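Local coordinates for ABC transporter binding protein AcbH (Actinoplanes, PDB 3OO8) that binds beta-D-galactopyranose as the extracellular solute receptor of a bacterial ABC transporter, at residues A[47-50]-A[51-54]; A[91-94]-A[95-99]; A[108-111]-A[112-115]. The protein carries 2 engineered substitutions. All blocks are in the same frame, centred on the assembly; numbering follows the deposited sequence.

Interaction 1: residues A[47-50]-A[51-54]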
loop_
_atom_site.group_PDB
_atom_site.type_symbol
_atom_site.label_atom_id
_atom_site.label_comp_id
_atom_site.label_asym_id
_atom_site.label_seq_id
_atom_site.Cartn_x
_atom_site.Cartn_y
_atom_site.Cartn_z
ATOM N N SER A 47 -23.265 -4.903 -4.966
ATOM C CA SER A 47 -24.169 -4.095 -4.160
ATOM C C SER A 47 -23.901 -2.620 -4.350
ATOM O O SER A 47 -24.823 -1.829 -4.459
ATOM C CB SER A 47 -23.999 -4.442 -2.679
ATOM O OG SER A 47 -24.918 -3.715 -1.896
ATOM N N LEU A 48 -22.618 -2.242 -4.373
ATOM C CA LEU A 48 -22.259 -0.835 -4.547
ATOM C C LEU A 48 -22.780 -0.298 -5.857
ATOM O O LEU A 48 -23.223 0.827 -5.913
ATOM C CB LEU A 48 -20.740 -0.633 -4.523
ATOM C CG LEU A 48 -20.224 0.799 -4.638
ATOM C CD1 LEU A 48 -20.649 1.595 -3.416
ATOM C CD2 LEU A 48 -18.679 0.878 -4.867
ATOM N N MET A 49 -22.722 -1.103 -6.916
ATOM C CA MET A 49 -23.169 -0.571 -8.204
ATOM C C MET A 49 -24.700 -0.404 -8.212
ATOM O O MET A 49 -25.217 0.513 -8.860
ATOM C CB MET A 49 -22.645 -1.423 -9.361
ATOM C CG MET A 49 -21.126 -1.217 -9.594
ATOM S SD MET A 49 -20.714 0.447 -10.095
ATOM C CE MET A 49 -20.088 1.120 -8.535
ATOM N N GLN A 50 -25.416 -1.284 -7.496
ATOM C CA GLN A 50 -26.875 -1.084 -7.339
ATOM C C GLN A 50 -27.128 0.266 -6.663
ATOM O O GLN A 50 -28.003 1.017 -7.094
ATOM C CB GLN A 50 -27.505 -2.198 -6.507
ATOM C CG GLN A 50 -27.329 -3.570 -7.127
ATOM C CD GLN A 50 -28.083 -4.640 -6.395
ATOM O OE1 GLN A 50 -28.212 -4.610 -5.176
ATOM N NE2 GLN A 50 -28.579 -5.614 -7.145
ATOM N N GLN A 51 -26.357 0.595 -5.622
ATOM C CA GLN A 51 -26.514 1.872 -4.925
ATOM C C GLN A 51 -26.147 3.049 -5.855
ATOM O O GLN A 51 -26.815 4.091 -5.856
ATOM C CB GLN A 51 -25.746 1.888 -3.600
ATOM C CG GLN A 51 -26.212 0.827 -2.584
ATOM C CD GLN A 51 -25.760 1.185 -1.157
ATOM O OE1 GLN A 51 -25.787 2.353 -0.775
ATOM N NE2 GLN A 51 -25.409 0.196 -0.376
ATOM N N ALA A 52 -25.131 2.853 -6.703
ATOM C CA ALA A 52 -24.721 3.870 -7.688
ATOM C C ALA A 52 -25.829 4.158 -8.678
ATOM O O ALA A 52 -26.129 5.325 -8.991
ATOM C CB ALA A 52 -23.425 3.428 -8.410
ATOM N N THR A 53 -26.460 3.110 -9.191
ATOM C CA THR A 53 -27.595 3.333 -10.085
ATOM C C THR A 53 -28.754 4.037 -9.375
ATOM O O THR A 53 -29.330 4.993 -9.888
ATOM C CB THR A 53 -28.054 2.002 -10.704
ATOM O OG1 THR A 53 -26.963 1.443 -11.441
ATOM C CG2 THR A 53 -29.255 2.197 -11.622
ATOM N N THR A 54 -29.083 3.598 -8.178
ATOM C CA THR A 54 -30.185 4.245 -7.445
ATOM C C THR A 54 -29.938 5.754 -7.293
ATOM O O THR A 54 -30.864 6.566 -7.460
ATOM C CB THR A 54 -30.346 3.568 -6.063
ATOM O OG1 THR A 54 -30.552 2.168 -6.255
ATOM C CG2 THR A 54 -31.508 4.167 -5.299
HETATM O O HOH W 1 -23.651 -1.562 -0.882
#

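Interaction 2: residues A[91-94]-A[95-99]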
loop_
_atom_site.group_PDB
_atom_site.type_symbol
_atom_site.label_atom_id
_atom_site.label_comp_id
_atom_site.label_asym_id
_atom_site.label_seq_id
_atom_site.Cartn_x
_atom_site.Cartn_y
_atom_site.Cartn_z
ATOM N N GLY A 91 -0.220 4.134 -8.624
ATOM C CA GLY A 91 1.163 3.678 -8.759
ATOM C C GLY A 91 1.722 3.864 -10.144
ATOM O O GLY A 91 1.232 4.696 -10.940
ATOM N N TYR A 92 2.800 3.113 -10.397
ATOM C CA TYR A 92 3.544 3.259 -11.637
ATOM C C TYR A 92 2.705 3.028 -12.881
ATOM O O TYR A 92 2.744 3.837 -13.814
ATOM C CB TYR A 92 4.729 2.290 -11.610
ATOM C CG TYR A 92 5.692 2.493 -12.762
ATOM C CD1 TYR A 92 6.851 3.254 -12.579
ATOM C CD2 TYR A 92 5.424 1.975 -14.019
ATOM C CE1 TYR A 92 7.765 3.447 -13.614
ATOM C CE2 TYR A 92 6.316 2.184 -15.077
ATOM C CZ TYR A 92 7.479 2.913 -14.857
ATOM O OH TYR A 92 8.363 3.121 -15.908
ATOM N N ARG A 93 1.939 1.946 -12.880
ATOM C CA ARG A 93 1.156 1.582 -14.073
ATOM C C ARG A 93 0.049 2.590 -14.390
ATOM O O ARG A 93 -0.160 2.965 -15.566
ATOM C CB ARG A 93 0.671 0.150 -13.959
ATOM C CG ARG A 93 1.844 -0.817 -14.079
ATOM C CD ARG A 93 1.414 -2.126 -14.673
ATOM N NE ARG A 93 0.986 -3.064 -13.639
ATOM C CZ ARG A 93 0.529 -4.283 -13.896
ATOM N NH1 ARG A 93 0.178 -5.084 -12.896
ATOM N NH2 ARG A 93 0.422 -4.689 -15.157
ATOM N N LEU A 94 -0.615 3.104 -13.353
ATOM C CA LEU A 94 -1.613 4.154 -13.577
ATOM C C LEU A 94 -0.945 5.280 -14.348
ATOM O O LEU A 94 -1.483 5.778 -15.350
ATOM C CB LEU A 94 -2.096 4.736 -12.242
ATOM C CG LEU A 94 -3.008 5.978 -12.323
ATOM C CD1 LEU A 94 -4.335 5.579 -12.986
ATOM C CD2 LEU A 94 -3.291 6.540 -10.919
ATOM N N GLN A 95 0.211 5.724 -13.855
ATOM C CA GLN A 95 0.880 6.843 -14.522
ATOM C C GLN A 95 1.388 6.482 -15.918
ATOM O O GLN A 95 1.384 7.336 -16.808
ATOM C CB GLN A 95 1.979 7.443 -13.637
ATOM C CG GLN A 95 1.402 8.047 -12.342
ATOM C CD GLN A 95 2.349 8.933 -11.612
ATOM O OE1 GLN A 95 3.530 8.620 -11.490
ATOM N NE2 GLN A 95 1.850 10.078 -11.138
ATOM N N PHE A 96 1.799 5.233 -16.100
ATOM C CA PHE A 96 2.281 4.749 -17.398
ATOM C C PHE A 96 1.130 4.783 -18.408
ATOM O O PHE A 96 1.284 5.325 -19.507
ATOM C CB PHE A 96 2.819 3.319 -17.278
ATOM C CG PHE A 96 3.385 2.768 -18.559
ATOM C CD1 PHE A 96 4.698 3.044 -18.919
ATOM C CD2 PHE A 96 2.613 1.986 -19.393
ATOM C CE1 PHE A 96 5.231 2.553 -20.099
ATOM C CE2 PHE A 96 3.144 1.468 -20.578
ATOM C CZ PHE A 96 4.453 1.765 -20.929
ATOM N N PHE A 97 -0.023 4.239 -18.030
ATOM C CA PHE A 97 -1.147 4.227 -18.947
ATOM C C PHE A 97 -1.632 5.618 -19.263
ATOM O O PHE A 97 -1.947 5.880 -20.426
ATOM C CB PHE A 97 -2.275 3.318 -18.474
ATOM C CG PHE A 97 -1.834 1.914 -18.173
ATOM C CD1 PHE A 97 -1.003 1.237 -19.046
ATOM C CD2 PHE A 97 -2.280 1.258 -17.031
ATOM C CE1 PHE A 97 -0.597 -0.065 -18.777
ATOM C CE2 PHE A 97 -1.880 -0.049 -16.762
ATOM C CZ PHE A 97 -1.039 -0.702 -17.635
ATOM N N ALA A 98 -1.681 6.499 -18.260
ATOM C CA ALA A 98 -2.088 7.899 -18.462
ATOM C C ALA A 98 -1.100 8.602 -19.397
ATOM O O ALA A 98 -1.506 9.369 -20.264
ATOM C CB ALA A 98 -2.188 8.675 -17.123
ATOM N N ALA A 99 0.186 8.321 -19.215
ATOM C CA ALA A 99 1.237 8.929 -20.054
ATOM C C ALA A 99 1.106 8.478 -21.507
ATOM O O ALA A 99 1.443 9.220 -22.436
ATOM C CB ALA A 99 2.600 8.543 -19.518
#

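Interaction 3: residues A[108-111]-A[112-115]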
loop_
_atom_site.group_PDB
_atom_site.type_symbol
_atom_site.label_atom_id
_atom_site.label_comp_id
_atom_site.label_asym_id
_atom_site.label_seq_id
_atom_site.Cartn_x
_atom_site.Cartn_y
_atom_site.Cartn_z
ATOM N N ASP A 108 -12.855 17.041 -14.375
ATOM C CA ASP A 108 -14.238 17.425 -14.157
ATOM C C ASP A 108 -14.921 16.696 -12.994
ATOM O O ASP A 108 -15.592 17.312 -12.169
ATOM C CB ASP A 108 -15.072 17.405 -15.453
ATOM C CG ASP A 108 -15.008 16.088 -16.206
ATOM O OD1 ASP A 108 -14.339 15.100 -15.784
ATOM O OD2 ASP A 108 -15.679 16.019 -17.257
ATOM N N VAL A 109 -14.701 15.387 -12.900
ATOM C CA VAL A 109 -15.155 14.615 -11.749
ATOM C C VAL A 109 -14.568 15.202 -10.475
ATOM O O VAL A 109 -15.270 15.378 -9.482
ATOM C CB VAL A 109 -14.687 13.143 -11.875
ATOM C CG1 VAL A 109 -14.970 12.358 -10.572
ATOM C CG2 VAL A 109 -15.390 12.474 -13.077
ATOM N N TRP A 110 -13.274 15.519 -10.511
ATOM C CA TRP A 110 -12.575 16.047 -9.342
ATOM C C TRP A 110 -12.997 17.455 -8.913
ATOM O O TRP A 110 -12.924 17.794 -7.744
ATOM C CB TRP A 110 -11.048 15.858 -9.490
ATOM C CG TRP A 110 -10.600 14.452 -9.062
ATOM C CD1 TRP A 110 -10.556 13.340 -9.830
ATOM C CD2 TRP A 110 -10.169 14.081 -7.761
ATOM N NE1 TRP A 110 -10.093 12.258 -9.070
ATOM C CE2 TRP A 110 -9.857 12.703 -7.800
ATOM C CE3 TRP A 110 -10.025 14.782 -6.560
ATOM C CZ2 TRP A 110 -9.395 12.009 -6.683
ATOM C CZ3 TRP A 110 -9.566 14.103 -5.437
ATOM C CH2 TRP A 110 -9.250 12.718 -5.511
ATOM N N ASP A 111 -13.526 18.230 -9.860
ATOM C CA ASP A 111 -14.092 19.532 -9.517
ATOM C C ASP A 111 -15.272 19.319 -8.551
ATOM O O ASP A 111 -15.551 20.159 -7.690
ATOM C CB ASP A 111 -14.603 20.228 -10.790
ATOM C CG ASP A 111 -13.495 20.728 -11.697
ATOM O OD1 ASP A 111 -12.354 20.925 -11.233
ATOM O OD2 ASP A 111 -13.789 20.944 -12.894
ATOM N N LYS A 112 -15.963 18.192 -8.682
ATOM C CA LYS A 112 -17.110 17.909 -7.818
ATOM C C LYS A 112 -16.726 17.175 -6.535
ATOM O O LYS A 112 -17.265 17.454 -5.450
ATOM C CB LYS A 112 -18.111 17.078 -8.607
ATOM C CG LYS A 112 -19.134 16.325 -7.782
ATOM C CD LYS A 112 -20.380 17.144 -7.504
ATOM C CE LYS A 112 -21.525 16.203 -7.127
ATOM N NZ LYS A 112 -22.685 16.922 -6.532
ATOM N N ILE A 113 -15.798 16.234 -6.640
ATOM C CA ILE A 113 -15.487 15.445 -5.457
ATOM C C ILE A 113 -14.250 15.870 -4.668
ATOM O O ILE A 113 -14.035 15.363 -3.572
ATOM C CB ILE A 113 -15.295 13.951 -5.790
ATOM C CG1 ILE A 113 -14.011 13.745 -6.593
ATOM C CG2 ILE A 113 -16.487 13.409 -6.595
ATOM C CD1 ILE A 113 -13.678 12.269 -6.807
ATOM N N GLY A 114 -13.444 16.780 -5.213
ATOM C CA GLY A 114 -12.176 17.155 -4.609
ATOM C C GLY A 114 -12.234 17.598 -3.154
ATOM O O GLY A 114 -11.298 17.359 -2.403
ATOM N N GLY A 115 -13.332 18.239 -2.747
ATOM C CA GLY A 115 -13.479 18.750 -1.384
ATOM C C GLY A 115 -13.482 17.665 -0.329
ATOM O O GLY A 115 -13.281 17.930 0.860
#

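Interaction 1: residues A[47-50]-A[51-54]
Thr54 folds back on Gln50 one turn earlier in helix 39-56, so that the carbonyl oxygen of Gln50 takes two bonds from a single residue. Thr54 OG1 donates to Gln50 O at 2.9 Å, while Thr54 N gives the regular helical bond to the same Gln50 O at 3.0 Å. The two donors come from opposite faces of the carbonyl plane, the hydroxyl standing well above it. With chi1 at -56°, the Thr54 hydroxyl lies beside its own backbone N and faces back down the turn, one common way for a helical threonine to satisfy its hydroxyl. The i to i+4 pattern is continuous: Gln51, Ala52 and Thr53 N donate to the carbonyls of Ser47, Leu48 and Met49. Thr53 OG1 is satisfied farther on, by the carbonyl of Val58. On the polar side a water meets Ser47 OG at 2.7 Å and may accept a weak bond from Gln51 NE2, a doubtful bridge between the two side chains. On the buried side the bent Met49 chain brings CE to 4.1 Å from Ala52 CB, a methyl-to-methyl van der Waals contact, with the short alanine letting the Met49 chain lie against the helix. Helix 39-56 is the crossover of the beta-alpha-beta unit with strands 30-34 and 60-64; Met49 rests on Val60 and Val62, while Leu48 and Ala52 pack on Tyr321 of helix 312-322.

Interaction 2: residues A[91-94]-A[95-99]
The first turns of helix 92-99, which carries the galactose-binding residue Arg93, bear side-chain contacts of Tyr92 with Phe96 and of Arg93 with Phe97, over the backbone bonds. Gly91 occupies the N-cap, and its positive phi (133°) suits a residue without a side chain, since a CB there would press on the preceding carbonyl. Its own carbonyl accepts the first bond of the helix, a long one of 3.3 Å from Gln95 N to Gly91 O. Phe97 N then meets Arg93 O at 2.8 Å, almost straight on. The Phe97 ring, its CG beside the backbone N (chi1 -54°), lies with one face over that same carbonyl, Phe97 CD2 coming to 3.1 Å from Arg93 O. Beyond this the Arg93 and Phe97 side chains run side by side and point the same way: Arg93 CB is 3.8 Å from Phe97 CE2, and Arg93 CD is 4.1 Å from Phe97 CZ. In this class 2 solute-binding fold, beta-D-galactose is bound by Arg93 together with residues such as Gln71 and Arg373; Arg93 and Phe97 both also touch Ile74 of helix 67-79, so the aliphatic part of the arginine is packed while its guanidinium extends beyond the ring, near Gln71 of the sugar site, which holds no sugar in this chain. Tyr92 and Phe96 meet more loosely and obliquely, Tyr92 CE2 being 4.3 Å from Phe96 CD1. Gln95, an amide that can both give and take, bonds through OE1 to Lys212 NZ and through NE2 to the carbonyl of Lys126.

Interaction 3: residues A[108-111]-A[112-115]
The indole of Trp110 carries the delta methyl of Ile113 on one face. Ile113 CD1 stands 4.1 Å from the centroid of the five-membered ring and only 14° off its normal, a CH-pi contact, and the same Ile113 CD1 is 4.0 Å from Trp110 CE2. Near the six-membered ring Gly114, with no side chain, lets its CA approach Trp110 CE3 obliquely at 3.8 Å. Outside the segment, the Tyr132 ring stacks with the indole, Phe117 meets it at an inclined angle, and Trp110 NE1 donates to the carbonyl of Leu134, a bond that helps to fix the ring's rotation and satisfies its buried N-H.

Ile113 reaches the indole through an uncommon torsion: CG1 sits between the backbone N and the carbonyl carbon (chi1 69°), which turns the longer branch back along the helix and also sets Ile113 CD1 4.0 Å from Val109 CG1. The beta-branched isoleucine thus places one methyl, CD1, against both Val109 CG1 and the indole. The backbone here mixes i to i-4 and i to i-3 bonds, with a 3-10 segment at 114-115. Val109 O accepts from Ile113 N in the carbonyl plane and, as the i-3 bond, from Lys112 N well above it, both at 3.0 Å. Gly114 N then donates to Trp110 O at 2.8 Å with a bent N-H angle of 139°. Earlier in the helix, Asp108 OD1 accepts from Val109 N while Asp108 OD2 forms a salt bridge with Lys316.

Chemically, the contact divides by face: Val109 packs on Val135 and on helix 312-322, Trp110 on Pro136 of strand 134-147, and Ile113 inward on both, whereas Asp111 and Lys112 place their charges on the exposed side, where water would probably solvate them.

In the fold
All three are local contacts along or at the ends of helices, each with a buried and an outer side. Leu48, Met49 and Ala52 are buried in interaction 1, Leu94, Phe97 and Ala98 in interaction 2, and Val109, Trp110 and Ile113 in interaction 3; Gln50 and Thr54, Phe96, and Asp108, Asp111 and Lys112 are their exposed counterparts. Interactions 1 and 3 both pack on helix 312-322, whereas interaction 2 alone holds a sugar-binding residue. Chemistry differs accordingly: hydroxyl and backbone bonds with a weak water link in interaction 1, a phenylalanine ring beside an arginine and an oblique Tyr-Phe pair in interaction 2, and a methyl over an indole in interaction 3.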